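Local coordinates for protein rhodopsin (Todarodes pacificus, PDB 2Z73) that senses dim light in squid vision, where isomerization of its 11-cis retinal to the all-trans form activates G-protein signalling to phospholipase C, at residues F78-F83 with I114-F118; M121-T125 with P212-I216; G169-G175 with T196-N200; E180-N185 with Q298-M302; S263-V267 with N311-Y315. One frame throughout, in Å; residues are numbered along the deposited sequence.

Contact 1 (F78-F83 with I114-F118); sequences FSDFTF and IGGIF. With RET (retinal), chain D; PLM (palmitic acid), chain E.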
# COMPACT_ATOMS: atom_id res chain seq x y z
N PHE A 78 -6.05 7.02 0.82
CA PHE A 78 -7.21 7.11 -0.06
C PHE A 78 -7.20 5.85 -0.92
O PHE A 78 -8.24 5.22 -1.16
CB PHE A 78 -7.11 8.33 -0.98
CG PHE A 78 -8.27 8.48 -1.92
CD1 PHE A 78 -9.30 9.37 -1.65
CD2 PHE A 78 -8.36 7.69 -3.07
CE1 PHE A 78 -10.40 9.47 -2.49
CE2 PHE A 78 -9.47 7.78 -3.91
CZ PHE A 78 -10.48 8.67 -3.62
N SER A 79 -6.01 5.49 -1.37
CA SER A 79 -5.80 4.32 -2.18
C SER A 79 -6.28 3.08 -1.44
O SER A 79 -7.10 2.32 -1.94
CB SER A 79 -4.30 4.17 -2.49
OG SER A 79 -4.04 3.05 -3.30
N ASP A 80 -5.78 2.89 -0.23
CA ASP A 80 -6.16 1.73 0.57
C ASP A 80 -7.62 1.78 0.98
O ASP A 80 -8.28 0.74 1.12
CB ASP A 80 -5.24 1.64 1.79
CG ASP A 80 -3.81 1.38 1.40
OD1 ASP A 80 -2.90 1.54 2.25
OD2 ASP A 80 -3.58 1.01 0.23
N PHE A 81 -8.13 2.98 1.17
CA PHE A 81 -9.53 3.12 1.54
C PHE A 81 -10.41 2.54 0.43
O PHE A 81 -11.22 1.65 0.68
CB PHE A 81 -9.91 4.60 1.72
CG PHE A 81 -11.37 4.79 2.03
CD1 PHE A 81 -11.84 4.64 3.33
CD2 PHE A 81 -12.28 5.05 1.02
CE1 PHE A 81 -13.19 4.74 3.60
CE2 PHE A 81 -13.64 5.15 1.28
CZ PHE A 81 -14.10 5.00 2.57
N THR A 82 -10.23 3.05 -0.79
CA THR A 82 -10.99 2.63 -1.96
C THR A 82 -10.83 1.15 -2.25
O THR A 82 -11.77 0.50 -2.69
CB THR A 82 -10.57 3.43 -3.23
OG1 THR A 82 -10.38 4.81 -2.91
CG2 THR A 82 -11.65 3.32 -4.31
N PHE A 83 -9.64 0.61 -2.04
CA PHE A 83 -9.41 -0.81 -2.29
C PHE A 83 -10.32 -1.61 -1.36
O PHE A 83 -11.08 -2.47 -1.80
CB PHE A 83 -7.96 -1.17 -1.98
CG PHE A 83 -7.57 -2.54 -2.45
CD1 PHE A 83 -6.89 -2.69 -3.66
CD2 PHE A 83 -7.89 -3.67 -1.71
CE1 PHE A 83 -6.54 -3.95 -4.12
CE2 PHE A 83 -7.55 -4.93 -2.16
CZ PHE A 83 -6.87 -5.08 -3.37
N ILE A 114 -10.25 -1.49 -10.34
CA ILE A 114 -10.06 -0.69 -9.16
C ILE A 114 -9.05 -1.37 -8.24
O ILE A 114 -8.24 -0.71 -7.58
CB ILE A 114 -11.39 -0.53 -8.40
CG1 ILE A 114 -12.29 0.45 -9.16
CG2 ILE A 114 -11.14 -0.04 -6.98
CD1 ILE A 114 -11.75 1.87 -9.21
N GLY A 115 -9.11 -2.69 -8.20
CA GLY A 115 -8.20 -3.44 -7.36
C GLY A 115 -6.78 -3.23 -7.86
O GLY A 115 -5.86 -2.99 -7.07
N GLY A 116 -6.61 -3.31 -9.17
CA GLY A 116 -5.29 -3.14 -9.73
C GLY A 116 -4.77 -1.73 -9.68
O GLY A 116 -3.61 -1.49 -9.33
N ILE A 117 -5.64 -0.79 -10.04
CA ILE A 117 -5.30 0.62 -10.07
C ILE A 117 -4.79 1.13 -8.74
O ILE A 117 -3.85 1.91 -8.70
CB ILE A 117 -6.52 1.46 -10.53
CG1 ILE A 117 -6.10 2.89 -10.84
CG2 ILE A 117 -7.57 1.48 -9.45
CD1 ILE A 117 -7.22 3.74 -11.43
N PHE A 118 -5.39 0.68 -7.64
CA PHE A 118 -4.95 1.14 -6.32
C PHE A 118 -3.87 0.27 -5.70
O PHE A 118 -3.23 0.66 -4.73
CB PHE A 118 -6.14 1.29 -5.37
CG PHE A 118 -7.01 2.44 -5.72
CD1 PHE A 118 -8.24 2.25 -6.35
CD2 PHE A 118 -6.56 3.74 -5.51
CE1 PHE A 118 -9.00 3.33 -6.77
CE2 PHE A 118 -7.32 4.83 -5.93
CZ PHE A 118 -8.55 4.62 -6.56
C1 RET D . 0.80 -7.98 -9.46
C2 RET D . 2.07 -8.16 -8.59
C3 RET D . 1.97 -7.66 -7.16
C4 RET D . 1.45 -6.22 -7.07
C5 RET D . 0.21 -5.98 -7.93
C6 RET D . -0.10 -6.76 -9.02
C7 RET D . -1.35 -6.52 -9.86
C8 RET D . -2.66 -6.78 -9.44
C9 RET D . -3.97 -6.54 -10.07
C10 RET D . -5.00 -6.92 -9.31
C11 RET D . -6.43 -6.81 -9.51
C12 RET D . -7.43 -7.22 -8.67
C13 RET D . -7.48 -8.01 -7.38
C14 RET D . -8.68 -8.18 -6.73
C15 RET D . -8.82 -8.94 -5.48
C16 RET D . 1.22 -7.82 -10.93
C17 RET D . 0.04 -9.34 -9.39
C18 RET D . -0.56 -4.80 -7.40
C19 RET D . -4.06 -5.90 -11.44
C20 RET D . -6.15 -8.59 -6.86
C1 PLM E . -12.11 18.44 3.96
O2 PLM E . -13.09 18.71 4.64
C2 PLM E . -11.31 17.17 4.27
C3 PLM E . -11.28 16.16 3.13
C4 PLM E . -11.83 14.81 3.58
C5 PLM E . -11.56 13.73 2.58
C6 PLM E . -12.13 12.42 3.07
C7 PLM E . -12.35 11.47 1.92
C8 PLM E . -12.94 10.13 2.37
C9 PLM E . -12.75 9.03 1.32
CA PLM E . -13.94 8.91 0.39
CB PLM E . -13.50 8.34 -0.94
CC PLM E . -14.69 7.82 -1.74
CD PLM E . -14.24 7.27 -3.07
CE PLM E . -14.89 5.93 -3.34
CF PLM E . -15.77 5.95 -4.57
CG PLM E . -16.42 4.59 -4.81
O HOH W 1 -4.47 -0.62 -2.31
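The Phe118 ring carries Thr82 CB over one face: CB lies 4.0 Å from the ring centroid, 17° off the normal, a CH-pi contact displaced toward the rim. At the edge of the same ring, near its plane, sits Ser79 OG, 3.4 Å from Phe118 CD2. Phe78 presents the edge of its own ring, with Phe78 CE2 4.2 Å from Phe118 CE2. The Phe83 ring likewise works edge-on, its CE1 reaching Gly115 O at 3.2 Å. Phe118 is thus a knob held in the hole formed by Phe78, Ser79, Thr82 and Phe83, a knobs-into-holes joint between antiparallel transmembrane helices 2 and 3, whose segment axes approach to 9.3 Å at 163°. The knob gets there because Phe118 CG stands anti to the carbonyl carbon (chi1 -71°). With an alanine here the ring would be gone, and the hole between Phe78 and Thr82 would probably be left as a gap. Around the rings, Ser79 OG has Ser122 OG as polar partner, and one water donates to both Asp80 OD2 and Phe118 O. On the far side of helix 3, Gly116 CA lies 3.5 Å from retinal C19, where a CB would clash with the chromophore.

Contact 2 (M121-T125 with P212-I216); sequences MSIMT and PILII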
# COMPACT_ATOMS: atom_id res chain seq x y z
N MET A 121 -1.05 1.84 -7.16
CA MET A 121 -0.93 3.16 -6.54
C MET A 121 -0.31 3.11 -5.16
O MET A 121 0.46 3.99 -4.81
CB MET A 121 -2.29 3.84 -6.47
CG MET A 121 -2.19 5.34 -6.23
SD MET A 121 -3.71 6.25 -6.66
CE MET A 121 -4.35 6.60 -5.06
N SER A 122 -0.64 2.10 -4.37
CA SER A 122 -0.06 2.03 -3.04
C SER A 122 1.47 1.88 -3.04
O SER A 122 2.15 2.51 -2.22
CB SER A 122 -0.73 0.93 -2.23
OG SER A 122 -2.02 1.35 -1.83
N ILE A 123 2.02 1.07 -3.94
CA ILE A 123 3.48 0.91 -3.99
C ILE A 123 4.15 2.12 -4.63
O ILE A 123 5.20 2.57 -4.17
CB ILE A 123 3.92 -0.31 -4.81
CG1 ILE A 123 2.73 -0.90 -5.56
CG2 ILE A 123 4.62 -1.31 -3.91
CD1 ILE A 123 3.10 -1.94 -6.57
N MET A 124 3.55 2.66 -5.68
CA MET A 124 4.15 3.82 -6.33
C MET A 124 4.12 5.02 -5.39
O MET A 124 5.02 5.87 -5.41
CB MET A 124 3.43 4.16 -7.64
CG MET A 124 4.18 5.15 -8.49
SD MET A 124 5.94 4.72 -8.67
CE MET A 124 5.90 3.58 -10.02
N THR A 125 3.08 5.10 -4.55
CA THR A 125 2.99 6.19 -3.61
C THR A 125 4.13 5.96 -2.63
O THR A 125 4.84 6.89 -2.27
CB THR A 125 1.66 6.20 -2.82
OG1 THR A 125 0.57 6.41 -3.72
CG2 THR A 125 1.66 7.32 -1.79
N PRO A 212 8.32 0.50 -9.30
CA PRO A 212 8.40 1.20 -8.02
C PRO A 212 9.32 0.50 -7.03
O PRO A 212 9.89 1.12 -6.13
CB PRO A 212 6.95 1.25 -7.56
CG PRO A 212 6.33 0.04 -8.22
CD PRO A 212 6.93 0.10 -9.59
N ILE A 213 9.47 -0.81 -7.19
CA ILE A 213 10.35 -1.55 -6.31
C ILE A 213 11.77 -1.04 -6.48
O ILE A 213 12.47 -0.79 -5.50
CB ILE A 213 10.31 -3.05 -6.63
CG1 ILE A 213 8.95 -3.63 -6.20
CG2 ILE A 213 11.46 -3.75 -5.95
CD1 ILE A 213 8.85 -5.14 -6.25
N LEU A 214 12.20 -0.87 -7.73
CA LEU A 214 13.54 -0.38 -8.01
C LEU A 214 13.75 0.98 -7.35
O LEU A 214 14.78 1.23 -6.72
CB LEU A 214 13.76 -0.28 -9.51
CG LEU A 214 13.81 -1.62 -10.26
CD1 LEU A 214 13.83 -1.37 -11.76
CD2 LEU A 214 15.04 -2.40 -9.82
N ILE A 215 12.76 1.85 -7.49
CA ILE A 215 12.83 3.17 -6.88
C ILE A 215 13.00 2.98 -5.38
O ILE A 215 13.86 3.60 -4.75
CB ILE A 215 11.55 3.98 -7.16
CG1 ILE A 215 11.42 4.24 -8.65
CG2 ILE A 215 11.60 5.30 -6.42
CD1 ILE A 215 10.16 4.99 -9.03
N ILE A 216 12.18 2.11 -4.80
CA ILE A 216 12.26 1.84 -3.37
C ILE A 216 13.69 1.44 -2.98
O ILE A 216 14.37 2.19 -2.28
CB ILE A 216 11.27 0.72 -2.97
CG1 ILE A 216 9.84 1.24 -3.04
CG2 ILE A 216 11.58 0.22 -1.57
CD1 ILE A 216 8.79 0.16 -3.07
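Met124 and Pro212 touch most closely: the methyl Met124 CE lies 3.5 Å from Pro212 CB and 3.7 Å from Pro212 CD, so it rests against one side of the pyrrolidine ring, the two side chains meeting at about a right angle. The sulfur follows the methyl, with Met124 SD 4.2 Å from Ile215 CD1 one turn further along. Ile123 supplies the second support for the proline, its CD1 4.1 Å from Pro212 CG, while its other branch, CG2, approaches Ile216 CD1 at 4.5 Å. All four are apolar contacts, without a polar bond between the segments. Conformation explains the methionine's reach: CG leaves anti to the backbone N (chi1 -167°), and bends at chi2 (47°) and chi3 fold the thioether back toward Pro212, although the CB of Met124 does not itself point there. Pro212 has no N-H to give to the preceding turn, and helix 195-224 is kinked at this point. One step further out, Thr125 OG1 and Thr125 N both bond Met121 O, reaching it from opposite faces of the carbonyl plane. The two segments run 26° from parallel with axes 9.4 Å apart, joining transmembrane helices 3 and 5. Helix 149-167 flanks them through Trp162 beside Met124, and helix 246-286 through Phe270 beside Ile123 and Val267 beside Ile216.

Contact 3 (G169-G175 with T196-N200); sequences GPIFGWG and TTRSN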
# COMPACT_ATOMS: atom_id res chain seq x y z
N GLY A 169 -5.28 -1.45 -19.13
CA GLY A 169 -5.13 -2.30 -20.29
C GLY A 169 -6.34 -3.19 -20.53
O GLY A 169 -7.02 -3.04 -21.54
N PRO A 170 -6.63 -4.11 -19.61
CA PRO A 170 -7.77 -5.02 -19.75
C PRO A 170 -9.10 -4.32 -20.05
O PRO A 170 -10.03 -4.93 -20.58
CB PRO A 170 -7.79 -5.75 -18.42
CG PRO A 170 -6.34 -5.83 -18.09
CD PRO A 170 -5.90 -4.41 -18.38
N ILE A 171 -9.18 -3.04 -19.72
CA ILE A 171 -10.41 -2.29 -19.97
C ILE A 171 -10.58 -2.11 -21.47
O ILE A 171 -11.70 -2.00 -21.97
CB ILE A 171 -10.38 -0.91 -19.28
CG1 ILE A 171 -10.39 -1.09 -17.77
CG2 ILE A 171 -11.56 -0.06 -19.75
CD1 ILE A 171 -11.61 -1.82 -17.23
N PHE A 172 -9.47 -2.10 -22.19
CA PHE A 172 -9.52 -1.92 -23.63
C PHE A 172 -9.15 -3.14 -24.47
O PHE A 172 -8.89 -3.02 -25.66
CB PHE A 172 -8.64 -0.73 -24.03
CG PHE A 172 -9.20 0.59 -23.59
CD1 PHE A 172 -10.51 0.95 -23.94
CD2 PHE A 172 -8.44 1.47 -22.84
CE1 PHE A 172 -11.04 2.17 -23.54
CE2 PHE A 172 -8.97 2.70 -22.43
CZ PHE A 172 -10.27 3.05 -22.78
N GLY A 173 -9.14 -4.31 -23.85
CA GLY A 173 -8.83 -5.53 -24.58
C GLY A 173 -7.44 -6.07 -24.35
O GLY A 173 -7.20 -7.27 -24.48
N TRP A 174 -6.51 -5.19 -24.02
CA TRP A 174 -5.13 -5.60 -23.77
C TRP A 174 -5.10 -6.31 -22.41
O TRP A 174 -4.51 -5.82 -21.44
CB TRP A 174 -4.23 -4.38 -23.78
CG TRP A 174 -2.78 -4.67 -23.63
CD1 TRP A 174 -2.14 -5.82 -23.98
CD2 TRP A 174 -1.78 -3.77 -23.15
NE1 TRP A 174 -0.79 -5.69 -23.76
CE2 TRP A 174 -0.54 -4.44 -23.25
CE3 TRP A 174 -1.81 -2.46 -22.67
CZ2 TRP A 174 0.66 -3.84 -22.87
CZ3 TRP A 174 -0.62 -1.86 -22.29
CH2 TRP A 174 0.61 -2.55 -22.39
N GLY A 175 -5.76 -7.46 -22.36
CA GLY A 175 -5.84 -8.23 -21.14
C GLY A 175 -7.31 -8.32 -20.76
O GLY A 175 -8.18 -7.95 -21.55
N THR A 196 -1.47 -11.01 -26.60
CA THR A 196 -2.07 -9.85 -25.96
C THR A 196 -2.06 -9.95 -24.44
O THR A 196 -1.47 -9.12 -23.76
CB THR A 196 -3.53 -9.66 -26.42
OG1 THR A 196 -3.58 -9.62 -27.85
CG2 THR A 196 -4.11 -8.36 -25.85
N THR A 197 -2.73 -10.98 -23.91
CA THR A 197 -2.82 -11.17 -22.47
C THR A 197 -1.46 -11.23 -21.78
O THR A 197 -1.26 -10.61 -20.73
CB THR A 197 -3.58 -12.46 -22.12
OG1 THR A 197 -4.85 -12.47 -22.78
CG2 THR A 197 -3.78 -12.54 -20.61
N ARG A 198 -0.53 -11.98 -22.38
CA ARG A 198 0.80 -12.14 -21.79
C ARG A 198 1.61 -10.86 -21.73
O ARG A 198 2.35 -10.64 -20.78
CB ARG A 198 1.58 -13.22 -22.54
CG ARG A 198 2.97 -13.48 -22.00
CD ARG A 198 3.55 -14.77 -22.55
NE ARG A 198 2.98 -15.94 -21.88
CZ ARG A 198 3.30 -17.20 -22.18
NH1 ARG A 198 4.18 -17.44 -23.14
NH2 ARG A 198 2.75 -18.21 -21.52
N SER A 199 1.47 -10.01 -22.74
CA SER A 199 2.21 -8.74 -22.76
C SER A 199 1.68 -7.82 -21.66
O SER A 199 2.46 -7.14 -20.98
CB SER A 199 2.08 -8.05 -24.13
OG SER A 199 0.73 -7.92 -24.53
N ASN A 200 0.37 -7.81 -21.49
CA ASN A 200 -0.23 -6.98 -20.46
C ASN A 200 0.20 -7.47 -19.08
O ASN A 200 0.45 -6.68 -18.18
CB ASN A 200 -1.75 -7.00 -20.57
CG ASN A 200 -2.41 -6.03 -19.61
OD1 ASN A 200 -3.10 -6.43 -18.67
ND2 ASN A 200 -2.21 -4.73 -19.84
O HOH W 2 -2.58 -1.75 -18.60
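Trp174 and Asn200 meet where the extracellular end of transmembrane helix 4 turns back toward helix 5, and Trp174 is the centre of an inverse gamma turn. With Trp174 CG anti to the backbone N (chi1 -176°), the indole reaches across to helix 195-224 and takes up two kinds of contact there. Its edge is polar: Trp174 NE1 donates to Ser199 OG at 2.8 Å, nearly straight at 162° with the acceptor practically in the ring plane. Ser199 OG occupies the crowded position between its backbone N and carbonyl carbon, which lets it turn back on the helix and donate to Thr196 O at 2.6 Å, with Ser195 O a second acceptor competing for the one proton. One face of the indole is covered by Asn200, whose CB stands 3.7 Å from the centroid of the five-membered ring in a CH-pi contact, while Asn200 ND2 sits above the ring system. Ring and amide planes are well away from parallel, so this is no flat stack. Thr196 adds its methyl, CG2, at the indole edge, 3.7 Å from Trp174 CD1. Two glycines suit the bend: Gly173 and Gly175 have backbone angles at which a CB would jam against the preceding carbonyl oxygen, and one on Gly175 would also strike Asn200 OD1. Beyond the amide, a water accepts from Gly169 N at 2.8 Å and from Asn200 ND2 at 3.2 Å.

Contact 4 (E180-N185 with Q298-M302); sequences EGVLCN and QLPVM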
# COMPACT_ATOMS: atom_id res chain seq x y z
N GLU A 180 -12.10 -15.40 -10.71
CA GLU A 180 -10.99 -16.28 -10.39
C GLU A 180 -11.40 -17.16 -9.22
O GLU A 180 -12.48 -17.00 -8.66
CB GLU A 180 -9.72 -15.47 -10.04
CG GLU A 180 -9.72 -14.85 -8.65
CD GLU A 180 -8.43 -14.10 -8.37
OE1 GLU A 180 -7.38 -14.56 -8.84
OE2 GLU A 180 -8.47 -13.05 -7.68
N GLY A 181 -10.53 -18.11 -8.86
CA GLY A 181 -10.80 -19.00 -7.75
C GLY A 181 -12.22 -19.50 -7.60
O GLY A 181 -12.75 -20.16 -8.49
N VAL A 182 -12.85 -19.19 -6.47
CA VAL A 182 -14.21 -19.64 -6.23
C VAL A 182 -15.25 -18.82 -6.99
O VAL A 182 -16.46 -19.00 -6.81
CB VAL A 182 -14.55 -19.62 -4.74
CG1 VAL A 182 -13.68 -20.62 -4.00
CG2 VAL A 182 -14.33 -18.23 -4.18
N LEU A 183 -14.77 -17.90 -7.82
CA LEU A 183 -15.64 -17.09 -8.65
C LEU A 183 -16.55 -16.09 -7.93
O LEU A 183 -17.69 -15.92 -8.31
CB LEU A 183 -16.50 -18.03 -9.49
CG LEU A 183 -15.69 -19.16 -10.12
CD1 LEU A 183 -16.60 -20.07 -10.93
CD2 LEU A 183 -14.60 -18.56 -11.01
N CYS A 184 -16.04 -15.44 -6.88
CA CYS A 184 -16.84 -14.47 -6.14
C CYS A 184 -16.13 -13.14 -6.01
O CYS A 184 -16.47 -12.32 -5.16
CB CYS A 184 -17.23 -15.01 -4.77
SG CYS A 184 -18.56 -16.21 -4.90
N ASN A 185 -15.12 -12.95 -6.83
CA ASN A 185 -14.40 -11.69 -6.87
C ASN A 185 -13.73 -11.70 -8.22
O ASN A 185 -13.67 -12.73 -8.89
CB ASN A 185 -13.40 -11.55 -5.71
CG ASN A 185 -12.14 -12.34 -5.91
OD1 ASN A 185 -12.05 -13.49 -5.49
ND2 ASN A 185 -11.14 -11.72 -6.55
N GLN A 298 -7.38 -18.49 -4.46
CA GLN A 298 -8.18 -17.80 -3.45
C GLN A 298 -7.45 -17.35 -2.17
O GLN A 298 -7.33 -16.16 -1.92
CB GLN A 298 -9.40 -18.64 -3.07
CG GLN A 298 -10.59 -17.78 -2.64
CD GLN A 298 -11.02 -16.82 -3.74
OE1 GLN A 298 -11.48 -17.24 -4.80
NE2 GLN A 298 -10.86 -15.51 -3.49
N LEU A 299 -6.98 -18.30 -1.36
CA LEU A 299 -6.31 -17.98 -0.11
C LEU A 299 -5.20 -16.93 -0.23
O LEU A 299 -5.07 -16.07 0.64
CB LEU A 299 -5.76 -19.25 0.54
CG LEU A 299 -6.69 -19.94 1.54
CD1 LEU A 299 -8.03 -20.26 0.89
CD2 LEU A 299 -6.03 -21.21 2.05
N PRO A 300 -4.39 -17.00 -1.29
CA PRO A 300 -3.33 -16.00 -1.43
C PRO A 300 -3.85 -14.64 -1.88
O PRO A 300 -3.21 -13.61 -1.64
CB PRO A 300 -2.39 -16.63 -2.46
CG PRO A 300 -2.57 -18.08 -2.20
CD PRO A 300 -4.06 -18.19 -2.08
N VAL A 301 -5.01 -14.61 -2.54
CA VAL A 301 -5.58 -13.33 -2.97
C VAL A 301 -6.19 -12.60 -1.78
O VAL A 301 -6.13 -11.39 -1.69
CB VAL A 301 -6.66 -13.48 -4.09
CG1 VAL A 301 -7.98 -13.91 -3.48
CG2 VAL A 301 -6.83 -12.17 -4.85
N MET A 302 -6.77 -13.36 -0.85
CA MET A 302 -7.35 -12.75 0.35
C MET A 302 -6.23 -12.06 1.14
O MET A 302 -6.37 -10.92 1.59
CB MET A 302 -8.00 -13.83 1.23
CG MET A 302 -9.08 -14.62 0.53
SD MET A 302 -10.17 -13.52 -0.40
CE MET A 302 -11.61 -13.53 0.67
O HOH W 3 -13.72 -15.32 -5.59
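Gln298 OE1 is gripped by two donors, Val182 N and a water. The bond from Val182 N is 2.9 Å long with an N-H...O angle of 165°, and the donor lies in the carbonyl plane. The water's bond to Gln298 OE1 is 3.1 Å; the same water also donates to Asn185 OD1 and accepts from Cys184 N at 2.7 Å, tying the loop to the helix. The other end of the glutamine amide is held too: Gln298 NE2 donates to Asn185 OD1 at 3.1 Å. Asn185 OD1 lies in the amide plane of Gln298, while NE2 is tilted from the carbonyl plane of Asn185. Bonds at both ends probably fix the rotation of the glutamine amide, which stands 88° from that of Asn185. A bend in the Gln298 chain at chi2 (59°) turns the amide toward the loop. That loop opens with a type II' beta turn, Glu180 to Leu183, at the tip of the hairpin of strands 177-179 and 186-188 in the second extracellular loop; Gly181 has the positive phi that favours glycine, and a CB there would strike Gln298 OE1. Deeper in, Asn185 ND2 donates to the anti lone pair of Glu180 OE2 at 3.2 Å, while Glu180 OE1 bonds Tyr277 and Tyr190. The methyl Val301 CG2 abuts Glu180 OE2 at 3.4 Å, coming from the opposite direction. Asn185 and Val301 both line the retinal pocket.

Contact 5 (S263-V267 with N311-Y315); sequences SIVIV and NPMIY. With TWT (docosane), chain G.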
# COMPACT_ATOMS: atom_id res chain seq x y z
N SER A 263 8.25 3.71 6.80
CA SER A 263 8.07 3.54 5.36
C SER A 263 8.45 2.15 4.90
O SER A 263 7.75 1.54 4.08
CB SER A 263 8.95 4.53 4.60
OG SER A 263 8.67 5.86 4.99
N ILE A 264 9.57 1.65 5.42
CA ILE A 264 10.06 0.34 5.07
C ILE A 264 9.14 -0.75 5.57
O ILE A 264 8.91 -1.74 4.86
CB ILE A 264 11.50 0.13 5.62
CG1 ILE A 264 12.51 0.60 4.57
CG2 ILE A 264 11.73 -1.34 5.99
CD1 ILE A 264 13.96 0.55 5.04
N VAL A 265 8.61 -0.60 6.77
CA VAL A 265 7.72 -1.64 7.28
C VAL A 265 6.45 -1.77 6.43
O VAL A 265 5.99 -2.87 6.15
CB VAL A 265 7.31 -1.40 8.75
CG1 VAL A 265 6.40 -2.52 9.23
CG2 VAL A 265 8.54 -1.32 9.61
N ILE A 266 5.87 -0.63 6.02
CA ILE A 266 4.66 -0.68 5.22
C ILE A 266 4.96 -1.22 3.83
O ILE A 266 4.10 -1.86 3.21
CB ILE A 266 3.98 0.72 5.13
CG1 ILE A 266 4.89 1.72 4.43
CG2 ILE A 266 3.64 1.22 6.54
CD1 ILE A 266 4.27 3.12 4.31
N VAL A 267 6.18 -0.98 3.36
CA VAL A 267 6.60 -1.51 2.06
C VAL A 267 6.74 -3.03 2.22
O VAL A 267 6.27 -3.80 1.38
CB VAL A 267 7.94 -0.90 1.60
CG1 VAL A 267 8.55 -1.73 0.49
CG2 VAL A 267 7.71 0.50 1.09
N ASN A 311 -1.37 -0.39 6.91
CA ASN A 311 -0.66 0.84 7.23
C ASN A 311 -1.24 1.60 8.42
O ASN A 311 -0.51 1.97 9.33
CB ASN A 311 -0.61 1.75 6.01
CG ASN A 311 0.03 1.08 4.81
OD1 ASN A 311 0.60 -0.00 4.93
ND2 ASN A 311 -0.07 1.72 3.65
N PRO A 312 -2.56 1.85 8.43
CA PRO A 312 -3.13 2.57 9.57
C PRO A 312 -2.75 1.95 10.92
O PRO A 312 -2.36 2.66 11.86
CB PRO A 312 -4.62 2.53 9.29
CG PRO A 312 -4.66 2.60 7.79
CD PRO A 312 -3.59 1.60 7.41
N MET A 313 -2.87 0.63 11.03
CA MET A 313 -2.52 -0.02 12.28
C MET A 313 -1.01 0.11 12.54
O MET A 313 -0.57 0.29 13.68
CB MET A 313 -2.94 -1.48 12.26
CG MET A 313 -4.42 -1.66 11.92
SD MET A 313 -5.08 -3.33 12.19
CE MET A 313 -4.71 -4.12 10.61
N ILE A 314 -0.21 0.03 11.48
CA ILE A 314 1.24 0.17 11.63
C ILE A 314 1.54 1.56 12.19
O ILE A 314 2.30 1.71 13.16
CB ILE A 314 1.97 -0.02 10.27
CG1 ILE A 314 1.72 -1.44 9.74
CG2 ILE A 314 3.46 0.18 10.44
CD1 ILE A 314 2.29 -1.67 8.34
N TYR A 315 0.92 2.57 11.59
CA TYR A 315 1.09 3.96 12.01
C TYR A 315 0.72 4.15 13.47
O TYR A 315 1.44 4.80 14.22
CB TYR A 315 0.17 4.88 11.20
CG TYR A 315 0.43 4.95 9.71
CD1 TYR A 315 -0.64 5.05 8.81
CD2 TYR A 315 1.72 4.98 9.19
CE1 TYR A 315 -0.43 5.19 7.44
CE2 TYR A 315 1.94 5.13 7.81
CZ TYR A 315 0.86 5.23 6.95
OH TYR A 315 1.07 5.38 5.61
C1 TWT G . -5.53 3.60 12.99
C2 TWT G . -6.19 2.47 13.76
C3 TWT G . -7.22 1.83 12.85
C4 TWT G . -7.96 0.67 13.53
C5 TWT G . -8.94 0.15 12.48
C6 TWT G . -10.33 -0.11 13.05
C7 TWT G . -11.30 0.84 12.31
C8 TWT G . -12.25 1.46 13.33
C9 TWT G . -13.73 1.22 12.98
C10 TWT G . -14.11 -0.01 13.78
C11 TWT G . -14.96 0.21 15.03
C12 TWT G . -15.55 -1.17 15.18
C13 TWT G . -16.50 -1.47 16.34
C14 TWT G . -17.26 -2.61 15.68
C15 TWT G . -18.62 -3.03 16.22
C16 TWT G . -18.87 -4.22 15.31
C17 TWT G . -19.69 -5.34 15.85
C18 TWT G . -20.53 -5.72 14.63
C19 TWT G . -21.50 -6.87 14.86
C20 TWT G . -22.20 -7.06 13.51
C21 TWT G . -23.22 -8.19 13.58
C22 TWT G . -23.88 -8.32 12.21
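Ile266 is the bump here, and Asn311, Ile314 and Tyr315 form the hollow that receives it. Its CB lies 3.5 Å from Asn311 OD1, the side chains crossing at about a right angle. Its branch CG2, anti to the carbonyl carbon, presses against Ile314 CD1 at 3.7 Å, while CD1, on the other branch, stands 4.1 Å from Tyr315 OH. Val265 borders the hollow on the surface side, its CG1 4.2 Å from Ile314 CG2. If an alanine replaced Asn311, the amide would be missing and Ile266 would probably lose the wall beside its CB, leaving a gap. Asn311 also packs against Asp80 and Leu76 of helix 70-87. The axes of the two segments run 148° apart in direction, 10.2 Å at closest approach, with side-chain packing alone joining them. Pro312, on the face away from helix 6, has its carbonyl O 3.5 Å from docosane C1. The sequence Asn-Pro-Met-Ile-Tyr is the NPxxY motif of transmembrane helix 7, characteristic of rhodopsin-family receptors.

Overall arrangement
Contacts 1, 2 and 5 lie in the core of the seven-helix bundle, their centres 14 to 16 Å apart, and touch one another; Ser122 of contact 2, for one, probably hydrogen-bonds Asp80 of contact 1. Contacts 1 and 2 share helix 104-138; contacts 2 and 3 share helix 195-224. Contacts 3 and 4 lie toward the extracellular side, with centres 21 Å apart, and the centres of contacts 3 and 5 are about 32 Å apart. Along the chain contact 1 closes first, contact 3 is nested inside contact 2, and contact 4 crosses contacts 2, 3 and 5, so the chain order ties helices and extracellular loop together, with contacts 1 and 4 holding retinal-pocket residues.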